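Local coordinates for protein isomaltodextranase (Arthrobacter globiformis, PDB 5AWO) that hydrolyses alpha-1,6-glucosidic linkages of dextran-like polysaccharides and releases successive isomaltose units from the non-reducing chain ends, at residues A[359-364]-A[438-443]; A[365-370]-A[462-467]; A[405-410]-A[449-454]. All coordinates share one frame; numbering follows the deposited sequence.

The three contacts follow the C-terminal beta-sandwich domain from its border with helix 362-370 into its core. Interactions 1 and 2 share that helix, and their centres lie 9 Å apart. They touch directly: Leu439 CD1 is 3.6 Å from Leu367 CD1, and Leu439 N probably makes a backbone hydrogen bond to Ile462 O at 3.0 Å. Interaction 2 meets interaction 3 through neighbouring strands of one sheet, with Phe463 N 2.8 Å from Val407 O; their centres are 12 Å apart. Interactions 1 and 3 do not touch, with nearest atoms about 7 Å apart. All three lie away from the probable nucleophile Asp201 and proton donor Asp262.

Interaction 1 of 3, residues A[359-364]-A[438-443]; sequences YTNKEV and DLWEHR
The first turn of helix 362-370 approaches the turn between strands 434-438 and 443-448, and the CA atoms of Glu363 and Leu439 come within 5.9 Å. Asn361 is the N-cap of the helix. Its OD1 accepts from Val364 N, which lies above the carbonyl plane, and more weakly from Glu363 N. Its ND2 donates across the contact to Leu439 O at 2.9 Å in a nearly straight bond (171°). With CG anti to the backbone N (chi1 177°), the amide can serve both its own helix and the facing turn. The same amide stands over one face of the Trp440 indole, its plane 85° from that of the ring. ND2 lies 3.3 Å from Trp440 CE3, and CB makes a CH-pi contact with the six-membered ring. Val364 CG2 makes an off-centre, oblique CH-pi contact with the five-membered ring, 3.8 Å from Trp440 NE1. That NE1 is hydrogen-bonded to Asn334 of helix 326-339.

The turn carries a G1 beta bulge, in which His442 and Arg443 both face Asp438. Asp438 OD1 accepts from Trp440 N, an Asx turn, and from Glu441 N, which makes the wider Asx motif. The turn closes one end of a hairpin in the C-terminal beta-sandwich domain, beside the helix.

His442 ND1 donates to Glu363 OE2 at 2.7 Å. OE2 lies in the imidazole plane; the donor comes to it on the anti side, tilted somewhat out of the carboxylate plane. Glu363 OE1 forms a salt bridge with Arg437, so both carboxylate oxygens have partners on the sandwich. Asn361 OD1 lies at the edge of the imidazole, 3.3 Å from His442 CE1. Leucine contacts accompany these bonds: Leu439 CD2 lies 3.7 Å from Glu363 OE1, and Leu439 CB 4.0 Å from Val364 CG2.

Interaction 2 of 3, residues A[365-370]-A[462-467]; sequences LQLNAD and IFRVTP
The side chains of Leu367 and Arg464 run alongside each other, oppositely directed, and the leucine methyl CD2 settles over one face of the guanidinium, 3.5 Å from Arg464 NE. Asp370 comes to the edge of the same group. Its OD2 accepts from Arg464 NH2 at 2.7 Å, close to the guanidinium plane, in a salt bridge. A weaker bond joins Arg464 NH1 to the same oxygen. The carboxylate is turned steeply against the guanidinium, its plane 69° away. OD2 alone takes both bonds, so this is not a flat two-oxygen pairing. Bends at chi2 and chi3 fold the arginine chain and bring its guanidinium face against the leucine methyl.

The contact packs helix 362-370 against strand 460-466 of the C-terminal beta-sandwich domain. The short segment axes make an angle of 55° and approach to 10.2 Å. The other methyl, Leu367 CD1, meets Ile462 CD1 tip to tip at 3.7 Å. Val337 of helix 326-339 also touches Leu367.

The polar end is held by several partners. Gln366 NE2 donates to Asp370 OD1 at 2.9 Å from one helical turn back, which helps fix the carboxylate rotation. The CG of Gln366 also lies obliquely against the guanidinium, 3.8 Å from Arg464 NH2. A water accepts from Arg464 NH1 and donates weakly to Asp370 OD2. Arg464 NH1 also donates to Ser404 OG.

Interaction 3 of 3, residues A[405-410]-A[449-454]; sequences WGVALF and SRATAA. With PO4 (phosphate ion), chain B.
This is an apolar contact between two strands that face each other across the interior of the C-terminal beta-sandwich domain. Val407 and Leu409 of strand 405-410 project toward Ala451 and Ala453 of strand 450-455. The strands belong to different sheets: 405-410 lies beside 460-466 in one, and 450-455 pairs with 418-423 in the other. The axes of the two short segments approach to 8.1 Å and cross at -26°, and no hydrogen bond joins them. Such face-to-face packing of sheets defines a beta sandwich.

Leu409 makes most of the contact. Its CG stands anti to the carbonyl carbon, and CD1 reaches the opposing backbone, 3.9 Å from Ala451 O and 4.2 Å from Ala453 CB. Val407 CG1 meets Ala451 CB more loosely, at 4.3 Å. Ile422 of strand 418-423 packs against both Val407 and Leu409.

Thr452 points away from this interior, and its OG1 is hydrogen-bonded to Thr421 and to Lys420 O. Arg450 lies on that outer side too and grips a phosphate ion, probably from the crystallisation liquor. Arg450 NE donates to phosphate O3 and NH2 to O4, both at 2.9 Å and nearly straight. Lys426 also bonds to the ion. The small alanine side chains probably let the leucine methyl approach the opposing main chain; between these two strands the contact is apolar, while the charged groups meet the anion outside.

Interaction 1 of 3, residues A[359-364]-A[438-443]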
# COMPACT_ATOMS: atom_id res chain seq x y z
N TYR A 359 -2.44 -2.06 -19.87
CA TYR A 359 -2.98 -1.27 -18.77
C TYR A 359 -4.51 -1.24 -18.76
O TYR A 359 -5.11 -0.80 -17.77
CB TYR A 359 -2.44 0.14 -18.89
CG TYR A 359 -0.94 0.22 -18.79
CD1 TYR A 359 -0.26 -0.35 -17.71
CD2 TYR A 359 -0.19 0.86 -19.76
CE1 TYR A 359 1.11 -0.26 -17.58
CE2 TYR A 359 1.19 0.96 -19.64
CZ TYR A 359 1.84 0.39 -18.56
OH TYR A 359 3.21 0.50 -18.43
N THR A 360 -5.13 -1.70 -19.84
CA THR A 360 -6.56 -1.45 -20.07
C THR A 360 -7.40 -2.73 -20.20
O THR A 360 -8.49 -2.70 -20.79
CB THR A 360 -6.75 -0.54 -21.29
OG1 THR A 360 -6.22 -1.18 -22.46
CG2 THR A 360 -6.07 0.81 -21.05
N ASN A 361 -6.94 -3.84 -19.64
CA ASN A 361 -7.78 -5.04 -19.55
C ASN A 361 -8.80 -4.82 -18.43
O ASN A 361 -8.45 -4.75 -17.26
CB ASN A 361 -6.90 -6.26 -19.29
CG ASN A 361 -7.68 -7.55 -19.11
OD1 ASN A 361 -8.80 -7.57 -18.62
ND2 ASN A 361 -7.06 -8.65 -19.45
N LYS A 362 -10.06 -4.67 -18.82
CA LYS A 362 -11.11 -4.31 -17.87
C LYS A 362 -11.25 -5.33 -16.75
O LYS A 362 -11.55 -4.94 -15.61
CB LYS A 362 -12.44 -4.07 -18.60
CG LYS A 362 -12.45 -2.79 -19.44
CD LYS A 362 -13.52 -2.84 -20.54
CE LYS A 362 -13.35 -1.75 -21.61
NZ LYS A 362 -12.47 -2.05 -22.78
N GLU A 363 -11.06 -6.61 -17.04
CA GLU A 363 -11.23 -7.63 -16.02
C GLU A 363 -10.10 -7.62 -14.99
O GLU A 363 -10.32 -7.84 -13.82
CB GLU A 363 -11.36 -9.03 -16.64
CG GLU A 363 -12.51 -9.13 -17.63
CD GLU A 363 -12.96 -10.57 -17.78
OE1 GLU A 363 -13.46 -11.14 -16.80
OE2 GLU A 363 -12.79 -11.13 -18.89
N VAL A 364 -8.88 -7.38 -15.46
CA VAL A 364 -7.72 -7.23 -14.57
C VAL A 364 -7.90 -5.96 -13.74
O VAL A 364 -7.74 -5.99 -12.52
CB VAL A 364 -6.41 -7.25 -15.37
CG1 VAL A 364 -5.23 -6.90 -14.49
CG2 VAL A 364 -6.19 -8.63 -16.00
N ASP A 438 -10.09 -17.11 -16.32
CA ASP A 438 -8.76 -16.62 -16.76
C ASP A 438 -8.95 -15.23 -17.37
O ASP A 438 -9.69 -15.05 -18.34
CB ASP A 438 -8.18 -17.62 -17.77
CG ASP A 438 -6.80 -17.24 -18.26
OD1 ASP A 438 -6.57 -16.04 -18.44
OD2 ASP A 438 -5.99 -18.15 -18.49
N LEU A 439 -8.34 -14.21 -16.75
CA LEU A 439 -8.66 -12.84 -17.08
C LEU A 439 -7.89 -12.27 -18.27
O LEU A 439 -8.25 -11.22 -18.76
CB LEU A 439 -8.45 -11.91 -15.88
CG LEU A 439 -9.18 -12.33 -14.62
CD1 LEU A 439 -8.98 -11.32 -13.52
CD2 LEU A 439 -10.66 -12.55 -14.86
N TRP A 440 -6.90 -13.00 -18.77
CA TRP A 440 -6.24 -12.60 -20.03
C TRP A 440 -6.78 -13.38 -21.22
O TRP A 440 -6.86 -12.84 -22.32
CB TRP A 440 -4.70 -12.72 -19.93
CG TRP A 440 -4.11 -11.61 -19.14
CD1 TRP A 440 -3.70 -11.68 -17.85
CD2 TRP A 440 -3.91 -10.26 -19.57
NE1 TRP A 440 -3.24 -10.45 -17.45
CE2 TRP A 440 -3.36 -9.56 -18.48
CE3 TRP A 440 -4.15 -9.57 -20.76
CZ2 TRP A 440 -3.05 -8.20 -18.56
CZ3 TRP A 440 -3.84 -8.23 -20.84
CH2 TRP A 440 -3.30 -7.56 -19.75
N GLU A 441 -7.17 -14.64 -21.00
CA GLU A 441 -7.93 -15.38 -22.04
C GLU A 441 -9.37 -14.89 -22.11
O GLU A 441 -10.05 -15.09 -23.12
CB GLU A 441 -7.90 -16.88 -21.78
CG GLU A 441 -6.51 -17.50 -21.88
CD GLU A 441 -6.52 -19.02 -21.76
OE1 GLU A 441 -7.58 -19.61 -21.47
OE2 GLU A 441 -5.46 -19.68 -21.93
N HIS A 442 -9.86 -14.23 -21.05
CA HIS A 442 -11.27 -13.87 -20.95
C HIS A 442 -12.12 -15.13 -21.14
O HIS A 442 -13.01 -15.16 -21.98
CB HIS A 442 -11.65 -12.75 -21.91
CG HIS A 442 -10.78 -11.54 -21.79
ND1 HIS A 442 -10.90 -10.65 -20.76
CD2 HIS A 442 -9.76 -11.11 -22.56
CE1 HIS A 442 -10.00 -9.69 -20.91
NE2 HIS A 442 -9.29 -9.95 -21.99
N ARG A 443 -11.85 -16.14 -20.31
CA ARG A 443 -12.40 -17.49 -20.51
C ARG A 443 -12.89 -18.05 -19.18
O ARG A 443 -12.15 -18.08 -18.20
CB ARG A 443 -11.32 -18.41 -21.08
CG ARG A 443 -11.79 -19.85 -21.26
CD ARG A 443 -10.73 -20.80 -21.80
NE ARG A 443 -10.45 -20.57 -23.22
CZ ARG A 443 -11.19 -21.04 -24.24
NH1 ARG A 443 -12.26 -21.80 -24.02
NH2 ARG A 443 -10.83 -20.75 -25.47

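Interaction 2 of 3, residues A[365-370]-A[462-467]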
# COMPACT_ATOMS: atom_id res chain seq x y z
N LEU A 365 -8.31 -4.87 -14.39
CA LEU A 365 -8.58 -3.63 -13.65
C LEU A 365 -9.67 -3.83 -12.60
O LEU A 365 -9.61 -3.21 -11.52
CB LEU A 365 -8.93 -2.47 -14.57
CG LEU A 365 -7.77 -1.95 -15.44
CD1 LEU A 365 -8.29 -0.95 -16.46
CD2 LEU A 365 -6.65 -1.37 -14.59
N GLN A 366 -10.67 -4.65 -12.91
CA GLN A 366 -11.77 -4.82 -11.99
C GLN A 366 -11.26 -5.34 -10.66
O GLN A 366 -11.82 -5.00 -9.62
CB GLN A 366 -12.84 -5.72 -12.57
CG GLN A 366 -14.15 -5.66 -11.81
CD GLN A 366 -14.83 -4.32 -11.94
OE1 GLN A 366 -14.96 -3.81 -13.05
NE2 GLN A 366 -15.22 -3.72 -10.81
N LEU A 367 -10.21 -6.17 -10.64
CA LEU A 367 -9.62 -6.63 -9.38
C LEU A 367 -9.14 -5.44 -8.53
O LEU A 367 -9.38 -5.35 -7.33
CB LEU A 367 -8.47 -7.60 -9.62
CG LEU A 367 -8.83 -8.98 -10.16
CD1 LEU A 367 -7.58 -9.76 -10.54
CD2 LEU A 367 -9.67 -9.79 -9.19
N ASN A 368 -8.46 -4.51 -9.19
CA ASN A 368 -8.04 -3.28 -8.53
C ASN A 368 -9.21 -2.43 -8.05
O ASN A 368 -9.21 -1.98 -6.90
CB ASN A 368 -7.06 -2.49 -9.41
CG ASN A 368 -6.89 -1.05 -8.96
OD1 ASN A 368 -7.71 -0.21 -9.29
ND2 ASN A 368 -5.82 -0.74 -8.23
N ALA A 369 -10.22 -2.25 -8.89
CA ALA A 369 -11.41 -1.48 -8.49
C ALA A 369 -12.10 -2.11 -7.31
O ALA A 369 -12.58 -1.37 -6.40
CB ALA A 369 -12.41 -1.36 -9.64
N ASP A 370 -12.17 -3.44 -7.29
CA ASP A 370 -12.87 -4.15 -6.20
C ASP A 370 -12.04 -4.19 -4.91
O ASP A 370 -12.54 -4.58 -3.84
CB ASP A 370 -13.30 -5.56 -6.62
CG ASP A 370 -14.36 -5.57 -7.76
OD1 ASP A 370 -14.93 -4.49 -8.05
OD2 ASP A 370 -14.55 -6.65 -8.36
N ILE A 462 -3.59 -14.81 -14.27
CA ILE A 462 -4.38 -14.23 -13.19
C ILE A 462 -5.84 -14.59 -13.41
O ILE A 462 -6.37 -14.59 -14.55
CB ILE A 462 -4.13 -12.70 -13.05
CG1 ILE A 462 -4.62 -12.15 -11.73
CG2 ILE A 462 -4.67 -11.93 -14.23
CD1 ILE A 462 -4.13 -10.74 -11.42
N PHE A 463 -6.49 -14.93 -12.29
CA PHE A 463 -7.83 -15.53 -12.31
C PHE A 463 -8.74 -14.79 -11.33
O PHE A 463 -8.30 -14.35 -10.25
CB PHE A 463 -7.77 -17.00 -11.88
CG PHE A 463 -6.86 -17.86 -12.69
CD1 PHE A 463 -7.32 -18.51 -13.84
CD2 PHE A 463 -5.53 -18.01 -12.32
CE1 PHE A 463 -6.48 -19.30 -14.59
CE2 PHE A 463 -4.69 -18.79 -13.08
CZ PHE A 463 -5.17 -19.44 -14.20
N ARG A 464 -10.01 -14.67 -11.71
CA ARG A 464 -11.07 -14.38 -10.72
C ARG A 464 -11.65 -15.72 -10.32
O ARG A 464 -12.09 -16.48 -11.19
CB ARG A 464 -12.15 -13.48 -11.32
CG ARG A 464 -13.36 -13.24 -10.41
CD ARG A 464 -13.11 -12.29 -9.26
NE ARG A 464 -12.99 -10.92 -9.73
CZ ARG A 464 -13.41 -9.83 -9.11
NH1 ARG A 464 -13.99 -9.88 -7.93
NH2 ARG A 464 -13.22 -8.66 -9.66
N VAL A 465 -11.65 -16.01 -9.02
CA VAL A 465 -12.22 -17.22 -8.47
C VAL A 465 -13.43 -16.85 -7.60
O VAL A 465 -13.36 -16.01 -6.71
CB VAL A 465 -11.19 -18.00 -7.64
CG1 VAL A 465 -11.81 -19.28 -7.07
CG2 VAL A 465 -9.95 -18.31 -8.49
N THR A 466 -14.57 -17.46 -7.95
CA THR A 466 -15.84 -17.10 -7.33
C THR A 466 -16.48 -18.34 -6.69
O THR A 466 -17.11 -19.16 -7.38
CB THR A 466 -16.81 -16.48 -8.36
OG1 THR A 466 -16.16 -15.42 -9.09
CG2 THR A 466 -18.05 -15.90 -7.70
N PRO A 467 -16.30 -18.50 -5.37
CA PRO A 467 -16.97 -19.57 -4.63
C PRO A 467 -18.48 -19.46 -4.77
O PRO A 467 -19.02 -18.36 -4.72
CB PRO A 467 -16.56 -19.29 -3.18
CG PRO A 467 -15.21 -18.65 -3.31
CD PRO A 467 -15.35 -17.77 -4.51
O HOH W 1 -15.83 -8.25 -6.35

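Interaction 3 of 3, residues A[405-410]-A[449-454]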
# COMPACT_ATOMS: atom_id res chain seq x y z
N TRP A 405 -12.21 -14.04 -5.16
CA TRP A 405 -10.76 -13.95 -5.02
C TRP A 405 -10.09 -13.56 -6.33
O TRP A 405 -10.57 -13.87 -7.42
CB TRP A 405 -10.20 -15.30 -4.63
CG TRP A 405 -10.63 -15.80 -3.26
CD1 TRP A 405 -11.89 -16.22 -2.87
CD2 TRP A 405 -9.79 -15.93 -2.11
NE1 TRP A 405 -11.85 -16.58 -1.55
CE2 TRP A 405 -10.59 -16.41 -1.06
CE3 TRP A 405 -8.43 -15.65 -1.85
CZ2 TRP A 405 -10.07 -16.65 0.22
CZ3 TRP A 405 -7.93 -15.90 -0.57
CH2 TRP A 405 -8.75 -16.39 0.44
N GLY A 406 -8.95 -12.91 -6.18
CA GLY A 406 -7.97 -12.80 -7.25
C GLY A 406 -6.82 -13.76 -6.94
O GLY A 406 -6.29 -13.76 -5.83
N VAL A 407 -6.45 -14.59 -7.92
CA VAL A 407 -5.36 -15.54 -7.77
C VAL A 407 -4.37 -15.32 -8.92
O VAL A 407 -4.79 -15.32 -10.09
CB VAL A 407 -5.89 -17.01 -7.79
CG1 VAL A 407 -4.75 -18.01 -7.75
CG2 VAL A 407 -6.90 -17.22 -6.66
N ALA A 408 -3.09 -15.15 -8.60
CA ALA A 408 -2.05 -14.89 -9.63
C ALA A 408 -0.89 -15.84 -9.48
O ALA A 408 -0.42 -16.12 -8.38
CB ALA A 408 -1.60 -13.45 -9.55
N LEU A 409 -0.44 -16.38 -10.62
CA LEU A 409 0.59 -17.39 -10.67
C LEU A 409 1.71 -16.87 -11.59
O LEU A 409 1.41 -16.31 -12.66
CB LEU A 409 0.04 -18.69 -11.23
CG LEU A 409 -1.20 -19.26 -10.56
CD1 LEU A 409 -1.76 -20.43 -11.34
CD2 LEU A 409 -0.94 -19.68 -9.13
N PHE A 410 2.97 -17.03 -11.16
CA PHE A 410 4.11 -16.43 -11.84
C PHE A 410 5.20 -17.47 -12.04
O PHE A 410 5.40 -18.32 -11.20
CB PHE A 410 4.68 -15.27 -11.01
CG PHE A 410 3.72 -14.15 -10.78
CD1 PHE A 410 3.63 -13.10 -11.67
CD2 PHE A 410 2.92 -14.13 -9.65
CE1 PHE A 410 2.71 -12.08 -11.50
CE2 PHE A 410 2.05 -13.08 -9.45
CZ PHE A 410 1.94 -12.06 -10.36
N SER A 449 -11.55 -26.91 -8.20
CA SER A 449 -10.97 -27.02 -6.87
C SER A 449 -9.62 -26.34 -6.77
O SER A 449 -9.05 -26.27 -5.68
CB SER A 449 -10.77 -28.49 -6.49
OG SER A 449 -9.80 -29.13 -7.30
N ARG A 450 -9.11 -25.85 -7.90
CA ARG A 450 -7.75 -25.34 -7.97
C ARG A 450 -7.65 -24.45 -9.20
O ARG A 450 -8.51 -24.53 -10.10
CB ARG A 450 -6.76 -26.51 -8.04
CG ARG A 450 -6.97 -27.41 -9.25
CD ARG A 450 -6.55 -28.85 -9.03
NE ARG A 450 -5.11 -29.01 -8.83
CZ ARG A 450 -4.21 -29.22 -9.80
NH1 ARG A 450 -4.57 -29.27 -11.09
NH2 ARG A 450 -2.93 -29.37 -9.47
N ALA A 451 -6.66 -23.57 -9.18
CA ALA A 451 -6.24 -22.80 -10.35
C ALA A 451 -4.79 -23.17 -10.64
O ALA A 451 -3.94 -23.23 -9.73
CB ALA A 451 -6.37 -21.32 -10.06
N THR A 452 -4.49 -23.43 -11.92
CA THR A 452 -3.18 -23.94 -12.30
C THR A 452 -2.78 -23.41 -13.67
O THR A 452 -3.64 -23.08 -14.48
CB THR A 452 -3.16 -25.48 -12.30
OG1 THR A 452 -1.83 -26.00 -12.43
CG2 THR A 452 -4.05 -26.06 -13.38
N ALA A 453 -1.48 -23.33 -13.90
CA ALA A 453 -0.97 -22.94 -15.21
C ALA A 453 0.42 -23.47 -15.40
O ALA A 453 1.23 -23.48 -14.46
CB ALA A 453 -0.95 -21.43 -15.34
N ALA A 454 0.70 -23.92 -16.62
CA ALA A 454 2.03 -24.31 -17.04
C ALA A 454 2.60 -23.11 -17.75
O ALA A 454 2.23 -22.77 -18.87
CB ALA A 454 1.96 -25.51 -17.99
P PO4 B . -3.02 -29.52 -5.59
O1 PO4 B . -3.39 -30.89 -5.01
O2 PO4 B . -2.32 -28.73 -4.46
O3 PO4 B . -4.24 -28.77 -6.06
O4 PO4 B . -2.07 -29.70 -6.74